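Local coordinates for protein PA0821 (Pseudomonas aeruginosa, PDB 7DRG) that probably serves as the immunity protein (antitoxin) that neutralises a putative VRR-NUC nuclease effector of the type VI secretion system, at residues B[256-260]-B[346-352]; B[73-79]-B[110-116]; B[302-308]-B[324-328]. All coordinates share one frame; numbering follows the deposited sequence.

Interaction 1: B[256-260]-B[346-352]; sequences SSHFA and LSAEPYL
The carbonyl oxygen of Ser257 is gripped twice. The backbone N of Leu352 gives it a nearly straight bond (N to O 2.9 Å), and a water donating to both Ser257 O and Leu352 O bridges the two carbonyls. One residue on, the His258 ring is fixed at both nitrogens. Its NE2 donates to Glu349 O at 3.0 Å; the acceptor lies near the ring plane, but the nitrogen stands well above the plane of that carbonyl. At the other nitrogen, ND1 shares a 2.8 Å hydrogen bond with Ser257 OG, which the serine's chi1 of 58° holds level with the imidazole. With both nitrogens engaged, rotation of the ring is restricted.

The CE1 corner of His258 then points into the face of Tyr351, an edge-to-face pair with centroids 4.5 Å apart and planes inclined at 54°. Leu346 CD2 closes in on the same corner, 3.7 Å from His258 CE1, and Ser257 CB touches Tyr351 CE2 at 3.5 Å. Farther along, one methyl of Leu352, CD1, lies against the backbone of 258-260, 3.4 Å from His258 C, and reaches Ala260 CB.

Glu349, whose carbonyl the histidine holds, is the first residue to leave helical geometry after helix 338-348; its carboxylate bonds Tyr277. The contact thus pins the segment following that helix to the start of strand 259-264, which pairs with strand 267-272, while Phe259 packs on helix 288-297.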
loop_
_atom_site.group_PDB
_atom_site.type_symbol
_atom_site.label_atom_id
_atom_site.label_comp_id
_atom_site.label_asym_id
_atom_site.label_seq_id
_atom_site.Cartn_x
_atom_site.Cartn_y
_atom_site.Cartn_z
ATOM N N SER B 256 21.291 16.553 21.133
ATOM C CA SER B 256 22.580 16.212 20.536
ATOM C C SER B 256 22.951 14.751 20.745
ATOM O O SER B 256 23.913 14.281 20.125
ATOM C CB SER B 256 23.684 17.117 21.087
ATOM O OG SER B 256 23.757 17.027 22.498
ATOM N N SER B 257 22.206 14.025 21.581
ATOM C CA SER B 257 22.396 12.583 21.691
ATOM C C SER B 257 22.022 11.874 20.397
ATOM O O SER B 257 22.532 10.783 20.112
ATOM C CB SER B 257 21.570 12.026 22.854
ATOM O OG SER B 257 20.189 12.308 22.714
ATOM N N HIS B 258 21.131 12.471 19.606
ATOM C CA HIS B 258 20.598 11.811 18.426
ATOM C C HIS B 258 20.667 12.650 17.164
ATOM O O HIS B 258 20.489 12.095 16.076
ATOM C CB HIS B 258 19.143 11.387 18.657
ATOM C CG HIS B 258 18.991 10.222 19.585
ATOM N ND1 HIS B 258 19.159 10.331 20.948
ATOM C CD2 HIS B 258 18.671 8.926 19.350
ATOM C CE1 HIS B 258 18.956 9.154 21.513
ATOM N NE2 HIS B 258 18.662 8.283 20.565
ATOM N N PHE B 259 20.924 13.952 17.266
ATOM C CA PHE B 259 21.023 14.833 16.111
ATOM C C PHE B 259 22.422 15.417 16.047
ATOM O O PHE B 259 22.962 15.871 17.064
ATOM C CB PHE B 259 19.978 15.949 16.174
ATOM C CG PHE B 259 18.563 15.449 16.100
ATOM C CD1 PHE B 259 17.907 15.005 17.238
ATOM C CD2 PHE B 259 17.888 15.410 14.888
ATOM C CE1 PHE B 259 16.607 14.534 17.173
ATOM C CE2 PHE B 259 16.589 14.940 14.814
ATOM C CZ PHE B 259 15.945 14.500 15.955
ATOM N N ALA B 260 23.012 15.383 14.856
ATOM C CA ALA B 260 24.315 15.974 14.604
ATOM C C ALA B 260 24.167 17.094 13.586
ATOM O O ALA B 260 23.271 17.073 12.737
ATOM C CB ALA B 260 25.321 14.935 14.093
ATOM N N LEU B 346 14.853 8.656 23.269
ATOM C CA LEU B 346 15.919 8.289 24.197
ATOM C C LEU B 346 15.839 6.829 24.628
ATOM O O LEU B 346 16.875 6.214 24.908
ATOM C CB LEU B 346 15.883 9.198 25.426
ATOM C CG LEU B 346 15.963 10.698 25.149
ATOM C CD1 LEU B 346 16.175 11.454 26.445
ATOM C CD2 LEU B 346 17.076 11.008 24.158
ATOM N N SER B 347 14.642 6.254 24.692
ATOM C CA SER B 347 14.517 4.898 25.209
ATOM C C SER B 347 14.710 3.829 24.144
ATOM O O SER B 347 15.197 2.737 24.459
ATOM C CB SER B 347 13.151 4.706 25.878
ATOM O OG SER B 347 12.096 4.798 24.938
ATOM N N ALA B 348 14.358 4.111 22.891
ATOM C CA ALA B 348 14.301 3.079 21.870
ATOM C C ALA B 348 15.307 3.261 20.746
ATOM O O ALA B 348 15.529 2.314 19.985
ATOM C CB ALA B 348 12.891 3.012 21.263
ATOM N N GLU B 349 15.925 4.436 20.621
ATOM C CA GLU B 349 16.737 4.652 19.436
ATOM C C GLU B 349 18.217 4.735 19.777
ATOM O O GLU B 349 18.590 5.339 20.791
ATOM C CB GLU B 349 16.313 5.933 18.707
ATOM C CG GLU B 349 14.845 5.947 18.300
ATOM C CD GLU B 349 14.430 4.706 17.518
ATOM O OE1 GLU B 349 15.262 4.155 16.765
ATOM O OE2 GLU B 349 13.268 4.271 17.669
ATOM N N PRO B 350 19.078 4.147 18.946
ATOM C CA PRO B 350 20.519 4.185 19.222
ATOM C C PRO B 350 21.061 5.606 19.185
ATOM O O PRO B 350 20.610 6.449 18.406
ATOM C CB PRO B 350 21.119 3.329 18.099
ATOM C CG PRO B 350 19.987 2.457 17.636
ATOM C CD PRO B 350 18.749 3.282 17.800
ATOM N N TYR B 351 22.052 5.858 20.039
ATOM C CA TYR B 351 22.684 7.163 20.156
ATOM C C TYR B 351 23.762 7.357 19.091
ATOM O O TYR B 351 24.350 6.402 18.576
ATOM C CB TYR B 351 23.336 7.327 21.533
ATOM C CG TYR B 351 22.399 7.648 22.682
ATOM C CD1 TYR B 351 21.260 6.896 22.918
ATOM C CD2 TYR B 351 22.687 8.694 23.551
ATOM C CE1 TYR B 351 20.416 7.193 23.984
ATOM C CE2 TYR B 351 21.856 8.995 24.613
ATOM C CZ TYR B 351 20.723 8.247 24.820
ATOM O OH TYR B 351 19.901 8.554 25.878
ATOM N N LEU B 352 24.045 8.622 18.794
ATOM C CA LEU B 352 25.167 8.951 17.924
ATOM C C LEU B 352 26.489 8.661 18.623
ATOM O O LEU B 352 26.638 8.890 19.828
ATOM C CB LEU B 352 25.119 10.422 17.524
ATOM C CG LEU B 352 23.866 10.903 16.810
ATOM C CD1 LEU B 352 24.006 12.381 16.505
ATOM C CD2 LEU B 352 23.635 10.089 15.542
HETATM O O HOH W 1 25.263 10.357 21.415
#

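Interaction 2: B[73-79]-B[110-116]; sequences LTWLWRE and SFCYTSG
With CG anti to the backbone N in Leu76 (chi1 171°) but beside the backbone N in Tyr113 (chi1 -66°), the two first torsions turn the leucine side chain and the tyrosine ring toward each other on the same face of the strand pair. This puts Leu76 CD1 squarely over the phenol ring, a CH-pi contact 3.6 Å from the Tyr113 centroid. The same methyl approaches the Phe111 ring at its edge, near the ring plane. These residues share one face of an antiparallel strand pair; Trp75, Trp77, Cys112 and Thr114 occupy the other, where Thr114 OG1 lies at the in-plane edge of the Trp75 indole.

Trp77 and Cys112 form a hydrogen-bonded pair, with Trp77 N 2.8 Å from Cys112 O. At the next such pair the register is broken by a classic beta bulge, in which Thr74 and Trp75 both face Thr114. Thr114 O takes an N-H from each: the bond from Thr74 N, 2.8 Å, lies in the carbonyl plane, while that from Trp75 N is longer, 3.3 Å, and comes from above it. The Thr74 hydroxyl also donates to Gly116 O at 2.7 Å, and Trp75 NE1 adds a weak bond to that oxygen. At the opposite end, Ser110 OG accepts from Glu79 N at 2.9 Å and meets two waters, one of them bound to Glu79 OE2.

Strand 75-77 is flanked on its far edge by strand 87-89, and strand 109-114 by strand 126-131. Met99 of helix 96-101 packs on Leu76, Phe111 and Tyr113, and Phe62 of helix 52-69 stacks on the tyrosine.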
loop_
_atom_site.group_PDB
_atom_site.type_symbol
_atom_site.label_atom_id
_atom_site.label_comp_id
_atom_site.label_asym_id
_atom_site.label_seq_id
_atom_site.Cartn_x
_atom_site.Cartn_y
_atom_site.Cartn_z
ATOM N N LEU B 73 29.207 0.549 -11.716
ATOM C CA LEU B 73 28.484 1.337 -12.705
ATOM C C LEU B 73 28.430 0.604 -14.038
ATOM O O LEU B 73 29.381 -0.079 -14.428
ATOM C CB LEU B 73 29.153 2.697 -12.892
ATOM C CG LEU B 73 29.110 3.618 -11.671
ATOM C CD1 LEU B 73 29.798 4.940 -11.981
ATOM C CD2 LEU B 73 27.671 3.851 -11.237
ATOM N N THR B 74 27.308 0.755 -14.744
ATOM C CA THR B 74 27.084 -0.000 -15.972
ATOM C C THR B 74 26.641 0.857 -17.157
ATOM O O THR B 74 26.959 0.517 -18.300
ATOM C CB THR B 74 26.047 -1.097 -15.723
ATOM O OG1 THR B 74 24.899 -0.529 -15.086
ATOM C CG2 THR B 74 26.634 -2.190 -14.845
ATOM N N TRP B 75 25.935 1.963 -16.915
ATOM C CA TRP B 75 25.345 2.748 -17.992
ATOM C C TRP B 75 25.452 4.240 -17.713
ATOM O O TRP B 75 25.377 4.682 -16.563
ATOM C CB TRP B 75 23.863 2.394 -18.201
ATOM C CG TRP B 75 23.638 0.950 -18.420
ATOM C CD1 TRP B 75 23.148 0.048 -17.519
ATOM C CD2 TRP B 75 23.904 0.214 -19.620
ATOM N NE1 TRP B 75 23.102 -1.200 -18.080
ATOM C CE2 TRP B 75 23.551 -1.128 -19.372
ATOM C CE3 TRP B 75 24.415 0.557 -20.875
ATOM C CZ2 TRP B 75 23.688 -2.126 -20.331
ATOM C CZ3 TRP B 75 24.547 -0.436 -21.829
ATOM C CH2 TRP B 75 24.181 -1.763 -21.551
ATOM N N LEU B 76 25.602 5.014 -18.789
ATOM C CA LEU B 76 25.497 6.467 -18.740
ATOM C C LEU B 76 24.365 6.911 -19.657
ATOM O O LEU B 76 24.416 6.672 -20.874
ATOM C CB LEU B 76 26.812 7.132 -19.156
ATOM C CG LEU B 76 26.693 8.645 -19.329
ATOM C CD1 LEU B 76 26.347 9.311 -18.007
ATOM C CD2 LEU B 76 27.996 9.197 -19.894
ATOM N N TRP B 77 23.360 7.564 -19.079
ATOM C CA TRP B 77 22.242 8.140 -19.823
ATOM C C TRP B 77 22.443 9.647 -19.961
ATOM O O TRP B 77 22.792 10.325 -18.988
ATOM C CB TRP B 77 20.902 7.852 -19.123
ATOM C CG TRP B 77 20.388 6.437 -19.266
ATOM C CD1 TRP B 77 20.468 5.423 -18.340
ATOM C CD2 TRP B 77 19.696 5.887 -20.399
ATOM N NE1 TRP B 77 19.877 4.284 -18.840
ATOM C CE2 TRP B 77 19.394 4.542 -20.096
ATOM C CE3 TRP B 77 19.308 6.403 -21.638
ATOM C CZ2 TRP B 77 18.722 3.710 -20.989
ATOM C CZ3 TRP B 77 18.645 5.573 -22.524
ATOM C CH2 TRP B 77 18.364 4.242 -22.197
ATOM N N ARG B 78 22.232 10.166 -21.170
ATOM C CA ARG B 78 22.318 11.594 -21.438
ATOM C C ARG B 78 21.132 12.006 -22.296
ATOM O O ARG B 78 20.787 11.312 -23.256
ATOM C CB ARG B 78 23.631 11.964 -22.149
ATOM C CG ARG B 78 24.901 11.752 -21.313
ATOM C CD ARG B 78 26.141 12.096 -22.128
ATOM N NE ARG B 78 26.158 11.314 -23.353
ATOM C CZ ARG B 78 26.805 11.667 -24.453
ATOM N NH1 ARG B 78 27.509 12.794 -24.480
ATOM N NH2 ARG B 78 26.748 10.887 -25.524
ATOM N N GLU B 79 20.509 13.133 -21.957
ATOM C CA GLU B 79 19.348 13.593 -22.714
ATOM C C GLU B 79 19.805 14.393 -23.926
ATOM O O GLU B 79 20.462 15.430 -23.779
ATOM C CB GLU B 79 18.414 14.430 -21.844
ATOM C CG GLU B 79 17.217 14.971 -22.615
ATOM C CD GLU B 79 16.128 15.527 -21.719
ATOM O OE1 GLU B 79 15.020 15.790 -22.234
ATOM O OE2 GLU B 79 16.376 15.694 -20.505
ATOM N N SER B 110 23.422 16.999 -18.566
ATOM C CA SER B 110 22.563 15.821 -18.424
ATOM C C SER B 110 23.473 14.597 -18.380
ATOM O O SER B 110 24.017 14.193 -19.411
ATOM C CB SER B 110 21.556 15.729 -19.565
ATOM O OG SER B 110 20.722 14.589 -19.421
ATOM N N PHE B 111 23.647 14.027 -17.187
ATOM C CA PHE B 111 24.504 12.862 -16.996
ATOM C C PHE B 111 23.886 12.001 -15.914
ATOM O O PHE B 111 23.762 12.445 -14.768
ATOM C CB PHE B 111 25.928 13.257 -16.583
ATOM C CG PHE B 111 26.630 14.139 -17.572
ATOM C CD1 PHE B 111 27.280 13.593 -18.667
ATOM C CD2 PHE B 111 26.653 15.516 -17.396
ATOM C CE1 PHE B 111 27.932 14.403 -19.573
ATOM C CE2 PHE B 111 27.299 16.335 -18.308
ATOM C CZ PHE B 111 27.940 15.776 -19.396
ATOM N N CYS B 112 23.522 10.773 -16.260
ATOM C CA CYS B 112 22.942 9.852 -15.287
ATOM C C CYS B 112 23.685 8.525 -15.361
ATOM O O CYS B 112 23.489 7.754 -16.306
ATOM C CB CYS B 112 21.451 9.663 -15.540
ATOM S SG CYS B 112 20.692 8.610 -14.301
ATOM N N TYR B 113 24.537 8.267 -14.369
ATOM C CA TYR B 113 25.254 7.006 -14.256
ATOM C C TYR B 113 24.436 6.055 -13.399
ATOM O O TYR B 113 24.016 6.419 -12.292
ATOM C CB TYR B 113 26.624 7.203 -13.610
ATOM C CG TYR B 113 27.611 8.021 -14.414
ATOM C CD1 TYR B 113 27.657 9.406 -14.295
ATOM C CD2 TYR B 113 28.513 7.402 -15.269
ATOM C CE1 TYR B 113 28.589 10.158 -15.015
ATOM C CE2 TYR B 113 29.450 8.148 -15.989
ATOM C CZ TYR B 113 29.468 9.516 -15.861
ATOM O OH TYR B 113 30.391 10.249 -16.570
ATOM N N THR B 114 24.218 4.841 -13.901
ATOM C CA THR B 114 23.425 3.851 -13.180
ATOM C C THR B 114 24.183 2.533 -13.101
ATOM O O THR B 114 25.207 2.336 -13.756
ATOM C CB THR B 114 22.056 3.621 -13.837
ATOM O OG1 THR B 114 22.228 2.964 -15.099
ATOM C CG2 THR B 114 21.307 4.931 -14.037
ATOM N N SER B 115 23.647 1.613 -12.293
ATOM C CA SER B 115 24.271 0.313 -12.073
ATOM C C SER B 115 23.340 -0.848 -12.401
ATOM O O SER B 115 23.644 -1.989 -12.041
ATOM C CB SER B 115 24.754 0.187 -10.620
ATOM O OG SER B 115 23.656 0.287 -9.723
ATOM N N GLY B 116 22.228 -0.604 -13.087
ATOM C CA GLY B 116 21.367 -1.711 -13.470
ATOM C C GLY B 116 22.075 -2.651 -14.432
ATOM O O GLY B 116 22.857 -2.225 -15.282
HETATM O O HOH W 2 20.260 12.131 -18.492
HETATM O O HOH W 3 18.440 15.702 -18.468
#

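Interaction 3: B[302-308]-B[324-328]; sequences YETIGSL and ADQWL
Thr304 reaches obliquely across to Asp325 from an ST turn, a motif in which its OG1 accepts an N-H from Gly306, two residues on. The same hydroxyl donates to Asp325 OD1 at 2.7 Å, meeting the carboxylate on its syn side and 22° out of its plane. With OG1 anti to the threonine nitrogen (chi1 179°), the hydroxyl can serve the turn and the helix together. Gly306 has a positive phi of 75°, a backbone shape in which a beta carbon would crowd the carbonyl oxygen of Ile305.

Apolar contacts flank this polar pair. Leu308 stands at about a right angle to Trp327 and brings CD1 to 3.9 Å from Trp327 CE3. Ala324 CB packs against the loop backbone, 3.4 Å from Gly306 O, and also touches Leu308. On the next turn of the helix, the two methyls of Leu328 divide their work: CD2 meets the tip of Ile305, while CD1 lies against the backbone, 3.7 Å from Thr304 CA and equally near Tyr302 O.

The contact closes the loop after helix 288-297 onto helix 321-328. The Tyr302 ring stacks on Phe222, and its OH bonds Phe222 O, whereas Trp327 makes a cation-pi contact with Arg330 and also packs on Leu319 of the second subunit, so the helix takes part in the dimer contact.

Two waters complete the seam. One donates to both Glu303 O and Asp325 O; the other accepts from Ile305 N and donates to Gly306 O and to Asp325 OD1, the latter at 2.7 Å.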
loop_
_atom_site.group_PDB
_atom_site.type_symbol
_atom_site.label_atom_id
_atom_site.label_comp_id
_atom_site.label_asym_id
_atom_site.label_seq_id
_atom_site.Cartn_x
_atom_site.Cartn_y
_atom_site.Cartn_z
ATOM N N TYR B 302 7.345 23.577 2.157
ATOM C CA TYR B 302 6.425 23.955 1.092
ATOM C C TYR B 302 5.007 23.530 1.453
ATOM O O TYR B 302 4.784 22.429 1.962
ATOM C CB TYR B 302 6.829 23.307 -0.237
ATOM C CG TYR B 302 8.082 23.855 -0.884
ATOM C CD1 TYR B 302 8.091 25.110 -1.487
ATOM C CD2 TYR B 302 9.246 23.104 -0.923
ATOM C CE1 TYR B 302 9.238 25.612 -2.088
ATOM C CE2 TYR B 302 10.392 23.592 -1.522
ATOM C CZ TYR B 302 10.383 24.842 -2.105
ATOM O OH TYR B 302 11.531 25.320 -2.701
ATOM N N GLU B 303 4.042 24.420 1.203
ATOM C CA GLU B 303 2.646 24.054 1.411
ATOM C C GLU B 303 2.170 23.085 0.342
ATOM O O GLU B 303 1.311 22.233 0.605
ATOM C CB GLU B 303 1.775 25.307 1.422
ATOM C CG GLU B 303 2.274 26.385 2.366
ATOM C CD GLU B 303 1.361 27.593 2.414
ATOM O OE1 GLU B 303 1.825 28.703 2.077
ATOM O OE2 GLU B 303 0.179 27.429 2.785
ATOM N N THR B 304 2.714 23.207 -0.865
ATOM C CA THR B 304 2.452 22.288 -1.959
ATOM C C THR B 304 3.659 22.309 -2.887
ATOM O O THR B 304 4.346 23.328 -3.004
ATOM C CB THR B 304 1.178 22.671 -2.720
ATOM O OG1 THR B 304 0.974 21.759 -3.804
ATOM C CG2 THR B 304 1.288 24.091 -3.265
ATOM N N ILE B 305 3.930 21.171 -3.525
ATOM C CA ILE B 305 4.933 21.100 -4.579
ATOM C C ILE B 305 4.339 20.610 -5.890
ATOM O O ILE B 305 5.078 20.243 -6.808
ATOM C CB ILE B 305 6.141 20.231 -4.169
ATOM C CG1 ILE B 305 5.702 18.802 -3.834
ATOM C CG2 ILE B 305 6.887 20.853 -2.986
ATOM C CD1 ILE B 305 6.872 17.894 -3.477
ATOM N N GLY B 306 3.026 20.613 -6.001
ATOM C CA GLY B 306 2.393 20.004 -7.142
ATOM C C GLY B 306 2.415 18.493 -7.031
ATOM O O GLY B 306 2.720 17.911 -5.988
ATOM N N SER B 307 2.093 17.850 -8.144
ATOM C CA SER B 307 2.050 16.396 -8.161
ATOM C C SER B 307 3.459 15.811 -8.119
ATOM O O SER B 307 4.402 16.363 -8.697
ATOM C CB SER B 307 1.298 15.911 -9.394
ATOM O OG SER B 307 -0.056 16.327 -9.313
ATOM N N LEU B 308 3.601 14.704 -7.393
ATOM C CA LEU B 308 4.859 13.973 -7.338
ATOM C C LEU B 308 5.012 12.999 -8.494
ATOM O O LEU B 308 6.142 12.678 -8.882
ATOM C CB LEU B 308 4.961 13.210 -6.014
ATOM C CG LEU B 308 5.239 14.103 -4.804
ATOM C CD1 LEU B 308 4.841 13.408 -3.518
ATOM C CD2 LEU B 308 6.715 14.492 -4.782
ATOM N N ALA B 324 -0.486 14.199 -3.015
ATOM C CA ALA B 324 0.871 14.733 -2.911
ATOM C C ALA B 324 0.973 15.754 -1.784
ATOM O O ALA B 324 1.924 15.724 -0.991
ATOM C CB ALA B 324 1.298 15.356 -4.241
ATOM N N ASP B 325 -0.011 16.654 -1.684
ATOM C CA ASP B 325 -0.031 17.613 -0.586
ATOM C C ASP B 325 -0.069 16.905 0.762
ATOM O O ASP B 325 0.587 17.338 1.718
ATOM C CB ASP B 325 -1.232 18.552 -0.727
ATOM C CG ASP B 325 -1.088 19.529 -1.885
ATOM O OD1 ASP B 325 -0.013 19.569 -2.521
ATOM O OD2 ASP B 325 -2.058 20.268 -2.154
ATOM N N GLN B 326 -0.837 15.814 0.861
ATOM C CA GLN B 326 -0.897 15.072 2.116
ATOM C C GLN B 326 0.428 14.390 2.423
ATOM O O GLN B 326 0.843 14.323 3.587
ATOM C CB GLN B 326 -2.038 14.054 2.069
ATOM C CG GLN B 326 -3.411 14.686 2.118
ATOM C CD GLN B 326 -3.661 15.440 3.411
ATOM O OE1 GLN B 326 -4.093 16.593 3.394
ATOM N NE2 GLN B 326 -3.389 14.793 4.541
ATOM N N TRP B 327 1.111 13.885 1.393
ATOM C CA TRP B 327 2.411 13.257 1.610
ATOM C C TRP B 327 3.386 14.213 2.295
ATOM O O TRP B 327 4.173 13.798 3.156
ATOM C CB TRP B 327 2.993 12.761 0.283
ATOM C CG TRP B 327 4.330 12.105 0.489
ATOM C CD1 TRP B 327 4.554 10.806 0.843
ATOM C CD2 TRP B 327 5.618 12.728 0.409
ATOM N NE1 TRP B 327 5.897 10.573 0.970
ATOM C CE2 TRP B 327 6.578 11.735 0.707
ATOM C CE3 TRP B 327 6.055 14.022 0.106
ATOM C CZ2 TRP B 327 7.951 11.999 0.719
ATOM C CZ3 TRP B 327 7.424 14.283 0.117
ATOM C CH2 TRP B 327 8.351 13.273 0.421
ATOM N N LEU B 328 3.341 15.499 1.934
ATOM C CA LEU B 328 4.236 16.479 2.547
ATOM C C LEU B 328 4.062 16.542 4.058
ATOM O O LEU B 328 5.018 16.858 4.784
ATOM C CB LEU B 328 3.986 17.862 1.948
ATOM C CG LEU B 328 4.334 18.057 0.474
ATOM C CD1 LEU B 328 3.879 19.433 0.000
ATOM C CD2 LEU B 328 5.834 17.894 0.277
HETATM O O HOH W 4 0.951 20.131 2.436
HETATM O O HOH W 5 2.430 18.741 -3.313
#

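Overall arrangement
Along the chain interaction 2 comes first and is complete before the others begin; interaction 3 then falls wholly within the span between the two segments of interaction 1. Interactions 1 and 2 lie on opposite sides of the chain's centre, with centres about 37 Å apart, and each involves a strand of the antiparallel strand network. Interaction 3 stands about 29 Å from interaction 1 and 28 Å from interaction 2, centre to centre, and none touches another. Its helix 321-328 is followed directly by helix 338-348 of interaction 1. The contacts lie in separate regions of this probable immunity protein: paired strands, a loop on helix 321-328, which touches the second subunit, and the segment leaving helix 338-348.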